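Local coordinates for protein cycloalternan-forming enzyme (Listeria monocytogenes serovar 1/2a, PDB 5F7U) that belongs to glycoside hydrolase family 31, with a TIM-barrel domain and a family 6 carbohydrate-binding module that binds alpha-D-glucopyranose, at residues S955-Y960 with A1021-W1026. The protein carries 1 engineered substitution. Residues are numbered along the deposited sequence; the frame is centred on the assembly and turned at random.
With GLC (alpha-D-glucopyranose), chain D.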
loop_
_atom_site.group_PDB
_atom_site.type_symbol
_atom_site.label_atom_id
_atom_site.label_comp_id
_atom_site.label_asym_id
_atom_site.label_seq_id
_atom_site.Cartn_x
_atom_site.Cartn_y
_atom_site.Cartn_z
ATOM N N SER A 955 -15.608 27.692 -30.393
ATOM C CA SER A 955 -14.321 27.456 -31.040
ATOM C C SER A 955 -14.399 27.722 -32.542
ATOM O O SER A 955 -13.620 27.160 -33.320
ATOM C CB SER A 955 -13.832 26.031 -30.751
ATOM O OG SER A 955 -14.793 25.069 -31.162
ATOM N N ASP A 956 -15.321 28.609 -32.931
ATOM C CA ASP A 956 -15.631 28.868 -34.348
ATOM C C ASP A 956 -14.872 30.052 -34.980
ATOM O O ASP A 956 -15.234 30.531 -36.079
ATOM C CB ASP A 956 -17.151 29.012 -34.532
ATOM C CG ASP A 956 -17.741 30.227 -33.799
ATOM O OD1 ASP A 956 -17.146 30.730 -32.813
ATOM O OD2 ASP A 956 -18.833 30.674 -34.218
ATOM N N HIS A 957 -13.843 30.523 -34.278
ATOM C CA HIS A 957 -12.866 31.460 -34.831
ATOM C C HIS A 957 -11.472 30.982 -34.453
ATOM O O HIS A 957 -11.146 30.876 -33.263
ATOM C CB HIS A 957 -13.121 32.881 -34.334
ATOM C CG HIS A 957 -14.455 33.420 -34.737
ATOM N ND1 HIS A 957 -14.728 33.841 -36.023
ATOM C CD2 HIS A 957 -15.601 33.582 -34.036
ATOM C CE1 HIS A 957 -15.985 34.244 -36.094
ATOM N NE2 HIS A 957 -16.533 34.110 -34.899
ATOM N N ALA A 958 -10.672 30.680 -35.475
ATOM C CA ALA A 958 -9.307 30.154 -35.330
ATOM C C ALA A 958 -8.365 31.072 -34.543
ATOM O O ALA A 958 -8.549 32.293 -34.519
ATOM C CB ALA A 958 -8.717 29.889 -36.708
ATOM N N GLY A 959 -7.368 30.465 -33.901
ATOM C CA GLY A 959 -6.247 31.202 -33.318
ATOM C C GLY A 959 -6.213 31.289 -31.805
ATOM O O GLY A 959 -5.266 31.822 -31.249
ATOM N N TYR A 960 -7.256 30.778 -31.144
ATOM C CA TYR A 960 -7.335 30.738 -29.682
ATOM C C TYR A 960 -6.323 29.752 -29.107
ATOM O O TYR A 960 -5.847 28.850 -29.799
ATOM C CB TYR A 960 -8.746 30.317 -29.225
ATOM C CG TYR A 960 -9.211 29.016 -29.862
ATOM C CD1 TYR A 960 -8.793 27.763 -29.364
ATOM C CD2 TYR A 960 -10.048 29.034 -30.988
ATOM C CE1 TYR A 960 -9.203 26.579 -29.971
ATOM C CE2 TYR A 960 -10.468 27.854 -31.594
ATOM C CZ TYR A 960 -10.047 26.636 -31.082
ATOM O OH TYR A 960 -10.470 25.464 -31.678
ATOM N N ALA A 1021 -9.910 43.978 -35.982
ATOM C CA ALA A 1021 -10.277 44.020 -37.418
ATOM C C ALA A 1021 -11.542 43.232 -37.769
ATOM O O ALA A 1021 -12.403 43.705 -38.534
ATOM C CB ALA A 1021 -9.110 43.545 -38.275
ATOM N N ASN A 1022 -11.636 42.033 -37.205
ATOM C CA ASN A 1022 -12.764 41.125 -37.378
ATOM C C ASN A 1022 -12.741 40.088 -36.256
ATOM O O ASN A 1022 -11.868 40.150 -35.372
ATOM C CB ASN A 1022 -12.708 40.449 -38.757
ATOM C CG ASN A 1022 -11.336 39.879 -39.077
ATOM O OD1 ASN A 1022 -10.777 39.079 -38.321
ATOM N ND2 ASN A 1022 -10.794 40.279 -40.217
ATOM N N TRP A 1023 -13.682 39.137 -36.295
ATOM C CA TRP A 1023 -13.753 38.082 -35.277
ATOM C C TRP A 1023 -12.670 37.004 -35.410
ATOM O O TRP A 1023 -12.518 36.163 -34.512
ATOM C CB TRP A 1023 -15.139 37.428 -35.224
ATOM C CG TRP A 1023 -16.217 38.349 -34.807
ATOM C CD1 TRP A 1023 -17.190 38.890 -35.603
ATOM C CD2 TRP A 1023 -16.438 38.864 -33.493
ATOM N NE1 TRP A 1023 -18.005 39.712 -34.862
ATOM C CE2 TRP A 1023 -17.568 39.715 -33.562
ATOM C CE3 TRP A 1023 -15.785 38.696 -32.258
ATOM C CZ2 TRP A 1023 -18.069 40.397 -32.439
ATOM C CZ3 TRP A 1023 -16.284 39.375 -31.139
ATOM C CH2 TRP A 1023 -17.420 40.206 -31.236
ATOM N N ASP A 1024 -11.929 37.023 -36.520
ATOM C CA ASP A 1024 -10.791 36.118 -36.689
ATOM C C ASP A 1024 -9.464 36.778 -36.296
ATOM O O ASP A 1024 -8.396 36.222 -36.559
ATOM C CB ASP A 1024 -10.736 35.566 -38.121
ATOM C CG ASP A 1024 -11.945 34.679 -38.469
ATOM O OD1 ASP A 1024 -12.343 33.805 -37.661
ATOM O OD2 ASP A 1024 -12.491 34.858 -39.581
ATOM N N THR A 1025 -9.543 37.949 -35.661
ATOM C CA THR A 1025 -8.363 38.686 -35.197
ATOM C C THR A 1025 -8.393 38.832 -33.679
ATOM O O THR A 1025 -9.356 39.381 -33.124
ATOM C CB THR A 1025 -8.272 40.075 -35.869
ATOM O OG1 THR A 1025 -8.329 39.914 -37.292
ATOM C CG2 THR A 1025 -6.969 40.810 -35.473
ATOM N N TRP A 1026 -7.335 38.335 -33.025
ATOM C CA TRP A 1026 -7.178 38.417 -31.571
ATOM C C TRP A 1026 -6.256 39.582 -31.213
ATOM O O TRP A 1026 -5.360 39.926 -31.982
ATOM C CB TRP A 1026 -6.613 37.107 -30.998
ATOM C CG TRP A 1026 -7.460 35.904 -31.316
ATOM C CD1 TRP A 1026 -7.295 35.047 -32.364
ATOM C CD2 TRP A 1026 -8.609 35.437 -30.591
ATOM N NE1 TRP A 1026 -8.271 34.071 -32.343
ATOM C CE2 TRP A 1026 -9.089 34.287 -31.265
ATOM C CE3 TRP A 1026 -9.277 35.876 -29.431
ATOM C CZ2 TRP A 1026 -10.215 33.569 -30.825
ATOM C CZ3 TRP A 1026 -10.400 35.168 -28.988
ATOM C CH2 TRP A 1026 -10.860 34.026 -29.692
HETATM C C1 GLC D . -20.335 37.171 -33.986
HETATM C C2 GLC D . -19.115 36.260 -33.784
HETATM C C3 GLC D . -19.138 35.586 -32.405
HETATM C C4 GLC D . -19.305 36.607 -31.278
HETATM C C5 GLC D . -20.577 37.414 -31.555
HETATM C C6 GLC D . -20.861 38.468 -30.500
HETATM O O1 GLC D . -21.538 36.405 -34.212
HETATM O O2 GLC D . -19.059 35.253 -34.797
HETATM O O3 GLC D . -17.951 34.814 -32.246
HETATM O O4 GLC D . -19.384 35.934 -30.012
HETATM O O5 GLC D . -20.492 38.052 -32.851
HETATM O O6 GLC D . -22.089 39.099 -30.873
#
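The CA atoms of His957 and Asp1024 come within 5.4 Å where two loops meet at the rim of the beta-sandwich of the family 6 carbohydrate-binding module. Segment 955-960 joins strands 953-954 and 965-968; segment 1021-1026 leads into strand 1027-1035 through a type I turn from Asn1022 to Thr1025. Further along, the gap widens to 7.5 Å between the CA atoms of Gly959 and Trp1026. Within the turn, Asn1022 OD1 accepts the Thr1025 hydroxyl and, weakly, Asp1024 N.

One loop presents a histidine to the sugar while the other sets its orientation. With CG anti to its carbonyl carbon (chi1 -62°), His957 turns its imidazole toward the turn, where ND1 donates to Asp1024 OD1 over 2.9 Å. The carboxylate oxygen lies in the ring plane, yet the nitrogen meets it from above the carboxylate plane, the two planes being 57° apart. Asp1024, itself outside the sugar pocket, probably holds the imidazole's rotation from the second shell. Trp1023 CB sits over one face of the imidazole, 3.6 Å from its centroid, in a CH-pi contact. The other nitrogen, NE2, hydrogen-bonds O2 of alpha-D-glucopyranose at 2.8 Å; either may be the donor. The sugar ring lies over one face of the Trp1023 indole, the sugar-on-aromatic packing common in carbohydrate-binding modules, with O5 above the plane toward the rim, and Asn1055 adds a further hydrogen bond to the sugar.

A second hydrogen bond links the backbone of 955-960 to Trp1026, whose indole also meets Arg994 in a cation-pi contact and Phe965 edge-to-face. Tyr960 CB packs on Trp1026 CZ2. In the indole plane, NE1 donates to Ala958 O at 2.8 Å, nearly straight at 166°.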